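Local structure of TIR-NB-LRR type resistance protein RPV1 (Vitis rotundifolia, 5KU7) at residues 67-79 with 114-126. The protein belongs to the TIR-NB-LRR class of plant intracellular immune receptors, whose TIR domains generally act in defence signalling after pathogen recognition. Numbering follows the deposited sequence.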
loop_
_atom_site.group_PDB
_atom_site.type_symbol
_atom_site.label_atom_id
_atom_site.label_comp_id
_atom_site.label_asym_id
_atom_site.label_seq_id
_atom_site.Cartn_x
_atom_site.Cartn_y
_atom_site.Cartn_z
ATOM N N VAL A 67 0.937 -12.299 7.308
ATOM C CA VAL A 67 0.930 -11.815 5.942
ATOM C C VAL A 67 1.755 -12.765 5.095
ATOM O O VAL A 67 2.960 -12.576 4.906
ATOM C CB VAL A 67 1.479 -10.393 5.838
ATOM C CG1 VAL A 67 1.384 -9.872 4.394
ATOM C CG2 VAL A 67 0.737 -9.482 6.800
ATOM N N PHE A 68 1.116 -13.836 4.647
ATOM C CA PHE A 68 1.757 -14.732 3.701
ATOM C C PHE A 68 1.952 -13.981 2.388
ATOM O O PHE A 68 0.991 -13.473 1.791
ATOM C CB PHE A 68 0.922 -15.993 3.478
ATOM C CG PHE A 68 1.008 -16.996 4.602
ATOM C CD1 PHE A 68 2.237 -17.506 5.006
ATOM C CD2 PHE A 68 -0.135 -17.431 5.250
ATOM C CE1 PHE A 68 2.324 -18.450 6.043
ATOM C CE2 PHE A 68 -0.053 -18.363 6.277
ATOM C CZ PHE A 68 1.188 -18.866 6.676
ATOM N N SER A 69 3.202 -13.898 1.955
ATOM C CA SER A 69 3.549 -13.237 0.704
ATOM C C SER A 69 4.515 -14.143 -0.041
ATOM O O SER A 69 5.014 -15.120 0.526
ATOM C CB SER A 69 4.161 -11.853 0.960
ATOM O OG SER A 69 5.249 -11.941 1.870
ATOM N N GLU A 70 4.804 -13.789 -1.285
ATOM C CA GLU A 70 5.534 -14.645 -2.219
ATOM C C GLU A 70 6.778 -15.320 -1.634
ATOM O O GLU A 70 7.036 -16.502 -1.908
ATOM C CB GLU A 70 5.934 -13.830 -3.452
ATOM C CG GLU A 70 6.329 -14.672 -4.665
ATOM C CD GLU A 70 6.966 -13.837 -5.762
ATOM O OE1 GLU A 70 7.133 -12.622 -5.548
ATOM O OE2 GLU A 70 7.279 -14.384 -6.839
ATOM N N ASN A 71 7.534 -14.582 -0.819
ATOM C CA ASN A 71 8.817 -15.078 -0.349
ATOM C C ASN A 71 8.885 -15.295 1.149
ATOM O O ASN A 71 9.976 -15.325 1.720
ATOM C CB ASN A 71 9.928 -14.133 -0.776
ATOM C CG ASN A 71 10.004 -13.987 -2.272
ATOM O OD1 ASN A 71 10.363 -14.929 -2.976
ATOM N ND2 ASN A 71 9.663 -12.805 -2.775
ATOM N N TYR A 72 7.720 -15.439 1.777
ATOM C CA TYR A 72 7.632 -15.682 3.215
ATOM C C TYR A 72 8.434 -16.918 3.654
ATOM O O TYR A 72 9.191 -16.868 4.618
ATOM C CB TYR A 72 6.169 -15.831 3.612
ATOM C CG TYR A 72 5.892 -15.955 5.086
ATOM C CD1 TYR A 72 5.995 -17.188 5.737
ATOM C CD2 TYR A 72 5.467 -14.861 5.820
ATOM C CE1 TYR A 72 5.707 -17.313 7.076
ATOM C CE2 TYR A 72 5.184 -14.978 7.168
ATOM C CZ TYR A 72 5.303 -16.208 7.791
ATOM O OH TYR A 72 5.016 -16.334 9.135
ATOM N N ALA A 73 8.274 -18.024 2.936
ATOM C CA ALA A 73 8.959 -19.256 3.309
ATOM C C ALA A 73 10.450 -19.179 2.998
ATOM O O ALA A 73 11.208 -20.060 3.401
ATOM C CB ALA A 73 8.330 -20.459 2.606
ATOM N N HIS A 74 10.873 -18.136 2.283
ATOM C CA HIS A 74 12.296 -17.978 1.987
ATOM C C HIS A 74 13.039 -17.392 3.179
ATOM O O HIS A 74 14.236 -17.099 3.101
ATOM C CB HIS A 74 12.524 -17.094 0.767
ATOM C CG HIS A 74 12.285 -17.789 -0.532
ATOM N ND1 HIS A 74 11.022 -17.992 -1.048
ATOM C CD2 HIS A 74 13.145 -18.348 -1.415
ATOM C CE1 HIS A 74 11.119 -18.629 -2.200
ATOM N NE2 HIS A 74 12.397 -18.862 -2.443
ATOM N N SER A 75 12.321 -17.170 4.271
ATOM C CA SER A 75 12.968 -16.660 5.456
ATOM C C SER A 75 12.778 -17.655 6.583
ATOM O O SER A 75 11.657 -17.925 7.002
ATOM C CB SER A 75 12.423 -15.281 5.818
ATOM O OG SER A 75 12.714 -14.952 7.159
ATOM N N ARG A 76 13.889 -18.199 7.067
ATOM C CA ARG A 76 13.856 -19.159 8.152
ATOM C C ARG A 76 13.274 -18.494 9.378
ATOM O O ARG A 76 12.519 -19.125 10.122
ATOM C CB ARG A 76 15.249 -19.717 8.450
ATOM C CG ARG A 76 15.968 -20.238 7.232
ATOM C CD ARG A 76 17.198 -21.048 7.608
ATOM N NE ARG A 76 17.988 -20.395 8.643
ATOM C CZ ARG A 76 19.047 -19.629 8.408
ATOM N NH1 ARG A 76 19.443 -19.402 7.160
ATOM N NH2 ARG A 76 19.698 -19.080 9.426
ATOM N N TRP A 77 13.602 -17.218 9.577
ATOM C CA TRP A 77 13.036 -16.468 10.693
ATOM C C TRP A 77 11.521 -16.429 10.593
ATOM O O TRP A 77 10.839 -16.669 11.588
ATOM C CB TRP A 77 13.602 -15.049 10.762
ATOM C CG TRP A 77 14.999 -14.976 11.318
ATOM C CD1 TRP A 77 16.075 -15.745 10.958
ATOM C CD2 TRP A 77 15.479 -14.064 12.318
ATOM N NE1 TRP A 77 17.190 -15.380 11.688
ATOM C CE2 TRP A 77 16.853 -14.349 12.524
ATOM C CE3 TRP A 77 14.881 -13.038 13.064
ATOM C CZ2 TRP A 77 17.635 -13.642 13.447
ATOM C CZ3 TRP A 77 15.664 -12.337 13.990
ATOM C CH2 TRP A 77 17.025 -12.645 14.167
ATOM N N CYS A 78 10.980 -16.139 9.405
ATOM C CA CYS A 78 9.528 -16.185 9.232
ATOM C C CYS A 78 8.978 -17.581 9.616
ATOM O O CYS A 78 7.974 -17.705 10.344
ATOM C CB CYS A 78 9.140 -15.822 7.786
ATOM S SG CYS A 78 9.276 -14.018 7.400
ATOM N N LEU A 79 9.647 -18.633 9.145
ATOM C CA LEU A 79 9.173 -19.993 9.405
ATOM C C LEU A 79 9.257 -20.338 10.894
ATOM O O LEU A 79 8.331 -20.934 11.455
ATOM C CB LEU A 79 9.950 -21.019 8.564
ATOM C CG LEU A 79 9.619 -20.965 7.077
ATOM C CD1 LEU A 79 10.342 -22.032 6.295
ATOM C CD2 LEU A 79 8.114 -21.088 6.856
ATOM N N SER A 114 6.233 -20.593 -5.396
ATOM C CA SER A 114 7.350 -19.945 -4.740
ATOM C C SER A 114 7.655 -20.639 -3.419
ATOM O O SER A 114 8.815 -20.779 -3.048
ATOM C CB SER A 114 7.066 -18.457 -4.510
ATOM O OG SER A 114 6.031 -18.256 -3.562
ATOM N N PHE A 115 6.620 -21.093 -2.718
ATOM C CA PHE A 115 6.822 -21.746 -1.423
ATOM C C PHE A 115 7.539 -23.088 -1.545
ATOM O O PHE A 115 8.313 -23.470 -0.666
ATOM C CB PHE A 115 5.490 -21.913 -0.696
ATOM C CG PHE A 115 4.928 -20.620 -0.191
ATOM C CD1 PHE A 115 4.439 -19.672 -1.076
ATOM C CD2 PHE A 115 4.902 -20.343 1.161
ATOM C CE1 PHE A 115 3.931 -18.468 -0.615
ATOM C CE2 PHE A 115 4.390 -19.145 1.631
ATOM C CZ PHE A 115 3.912 -18.201 0.739
ATOM N N GLY A 116 7.292 -23.796 -2.637
ATOM C CA GLY A 116 8.009 -25.026 -2.896
ATOM C C GLY A 116 9.482 -24.763 -3.154
ATOM O O GLY A 116 10.340 -25.537 -2.730
ATOM N N GLU A 117 9.770 -23.675 -3.867
ATOM C CA GLU A 117 11.140 -23.323 -4.217
ATOM C C GLU A 117 11.957 -23.051 -2.975
ATOM O O GLU A 117 13.130 -23.419 -2.902
ATOM C CB GLU A 117 11.171 -22.102 -5.132
ATOM C CG GLU A 117 10.523 -22.316 -6.491
ATOM C CD GLU A 117 10.287 -21.009 -7.222
ATOM O OE1 GLU A 117 10.829 -19.972 -6.775
ATOM O OE2 GLU A 117 9.561 -21.013 -8.241
ATOM N N ALA A 118 11.318 -22.429 -1.990
ATOM C CA ALA A 118 11.953 -22.129 -0.715
ATOM C C ALA A 118 12.536 -23.397 -0.117
ATOM O O ALA A 118 13.736 -23.481 0.171
ATOM C CB ALA A 118 10.952 -21.491 0.243
ATOM N N PHE A 119 11.672 -24.390 0.051
ATOM C CA PHE A 119 12.057 -25.658 0.644
ATOM C C PHE A 119 13.127 -26.413 -0.112
ATOM O O PHE A 119 13.897 -27.156 0.499
ATOM C CB PHE A 119 10.826 -26.537 0.801
ATOM C CG PHE A 119 10.001 -26.160 1.978
ATOM C CD1 PHE A 119 9.145 -25.082 1.911
ATOM C CD2 PHE A 119 10.136 -26.839 3.171
ATOM C CE1 PHE A 119 8.401 -24.710 3.003
ATOM C CE2 PHE A 119 9.398 -26.475 4.268
ATOM C CZ PHE A 119 8.524 -25.407 4.188
ATOM N N ALA A 120 13.184 -26.235 -1.426
ATOM C CA ALA A 120 14.252 -26.860 -2.195
ATOM C C ALA A 120 15.601 -26.425 -1.620
ATOM O O ALA A 120 16.468 -27.260 -1.364
ATOM C CB ALA A 120 14.149 -26.500 -3.664
ATOM N N GLY A 121 15.741 -25.129 -1.353
ATOM C CA GLY A 121 16.977 -24.588 -0.821
ATOM C C GLY A 121 17.284 -25.025 0.603
ATOM O O GLY A 121 18.443 -25.015 1.024
ATOM N N TYR A 122 16.261 -25.447 1.340
ATOM C CA TYR A 122 16.464 -25.867 2.728
ATOM C C TYR A 122 16.991 -27.298 2.829
ATOM O O TYR A 122 17.564 -27.687 3.851
ATOM C CB TYR A 122 15.157 -25.740 3.514
ATOM C CG TYR A 122 14.744 -24.305 3.724
ATOM C CD1 TYR A 122 15.697 -23.308 3.888
ATOM C CD2 TYR A 122 13.410 -23.939 3.729
ATOM C CE1 TYR A 122 15.332 -21.989 4.070
ATOM C CE2 TYR A 122 13.033 -22.612 3.904
ATOM C CZ TYR A 122 14.001 -21.646 4.077
ATOM O OH TYR A 122 13.638 -20.334 4.259
ATOM N N GLU A 123 16.826 -28.054 1.747
ATOM C CA GLU A 123 17.110 -29.488 1.724
ATOM C C GLU A 123 18.502 -29.869 2.219
ATOM O O GLU A 123 18.666 -30.877 2.906
ATOM C CB GLU A 123 16.915 -30.031 0.309
ATOM C CG GLU A 123 15.461 -30.120 -0.109
ATOM C CD GLU A 123 14.668 -31.115 0.721
ATOM O OE1 GLU A 123 15.287 -31.949 1.422
ATOM O OE2 GLU A 123 13.419 -31.050 0.679
ATOM N N GLU A 124 19.501 -29.068 1.869
ATOM C CA GLU A 124 20.881 -29.477 2.096
ATOM C C GLU A 124 21.436 -29.080 3.463
ATOM O O GLU A 124 22.292 -29.776 3.998
ATOM C CB GLU A 124 21.779 -28.906 0.997
ATOM C CG GLU A 124 21.915 -27.395 1.025
ATOM C CD GLU A 124 22.903 -26.884 -0.009
ATOM O OE1 GLU A 124 23.364 -27.688 -0.850
ATOM O OE2 GLU A 124 23.222 -25.676 0.026
ATOM N N ASN A 125 20.952 -27.988 4.045
ATOM C CA ASN A 125 21.533 -27.512 5.301
ATOM C C ASN A 125 20.536 -27.340 6.441
ATOM O O ASN A 125 20.933 -27.053 7.571
ATOM C CB ASN A 125 22.274 -26.190 5.078
ATOM C CG ASN A 125 23.521 -26.357 4.228
ATOM O OD1 ASN A 125 24.169 -27.404 4.252
ATOM N ND2 ASN A 125 23.871 -25.317 3.479
ATOM N N TRP A 126 19.250 -27.523 6.149
ATOM C CA TRP A 126 18.196 -27.291 7.139
ATOM C C TRP A 126 17.133 -28.380 7.074
ATOM O O TRP A 126 15.973 -28.169 7.432
ATOM C CB TRP A 126 17.571 -25.909 6.936
ATOM C CG TRP A 126 18.555 -24.798 7.179
ATOM C CD1 TRP A 126 19.308 -24.141 6.244
ATOM C CD2 TRP A 126 18.907 -24.227 8.446
ATOM N NE1 TRP A 126 20.101 -23.196 6.852
ATOM C CE2 TRP A 126 19.871 -23.226 8.202
ATOM C CE3 TRP A 126 18.498 -24.464 9.765
ATOM C CZ2 TRP A 126 20.429 -22.458 9.229
ATOM C CZ3 TRP A 126 19.055 -23.698 10.786
ATOM C CH2 TRP A 126 20.009 -22.709 10.510
#
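The loop that leaves the C-terminal end of strand 61-68 in the TIR domain's parallel sheet is clamped onto helix 113-122 by two side-chain hydroxyls, each bonding to a loop carbonyl. S114 OG donates to E70 O at 2.6 Å, approaching in the carbonyl plane along a lone pair. Two turns along the helix, Y122 OH donates to A73 O, also at 2.6 Å, tilted 21° from that carbonyl's plane. Between these bonds, A73 CB packs 3.7 Å from A118 CB and equally close to F115 CD2, while the F115 ring reaches the type I turn S69-Y72, its CZ 3.3 Å from S69 O. The H74 side chain starts away from the helix, but its imidazole turns back onto it: A118 CB sits over the ring centre in a CH-pi contact, 3.8 Å from the centroid. In this flavodoxin-like fold the loop leads on into helix 76-91, whose first turn, N-capped by S75, extends the contact. There L79 CD1 meets Y122 CE2 at 3.6 Å, and W133 of helix 130-141 touches both residues. R76 runs past Y122 with CG against Y122 CE1, sets CD over the five-membered ring of W126 in a CH-pi contact, then bends at chi3 (-45°) and lays its guanidinium over the six-membered side, the planes 11° apart; NE approaches W126 CZ2 to 3.2 Å. R76 NH2 also makes a weak hydrogen bond to E48 O.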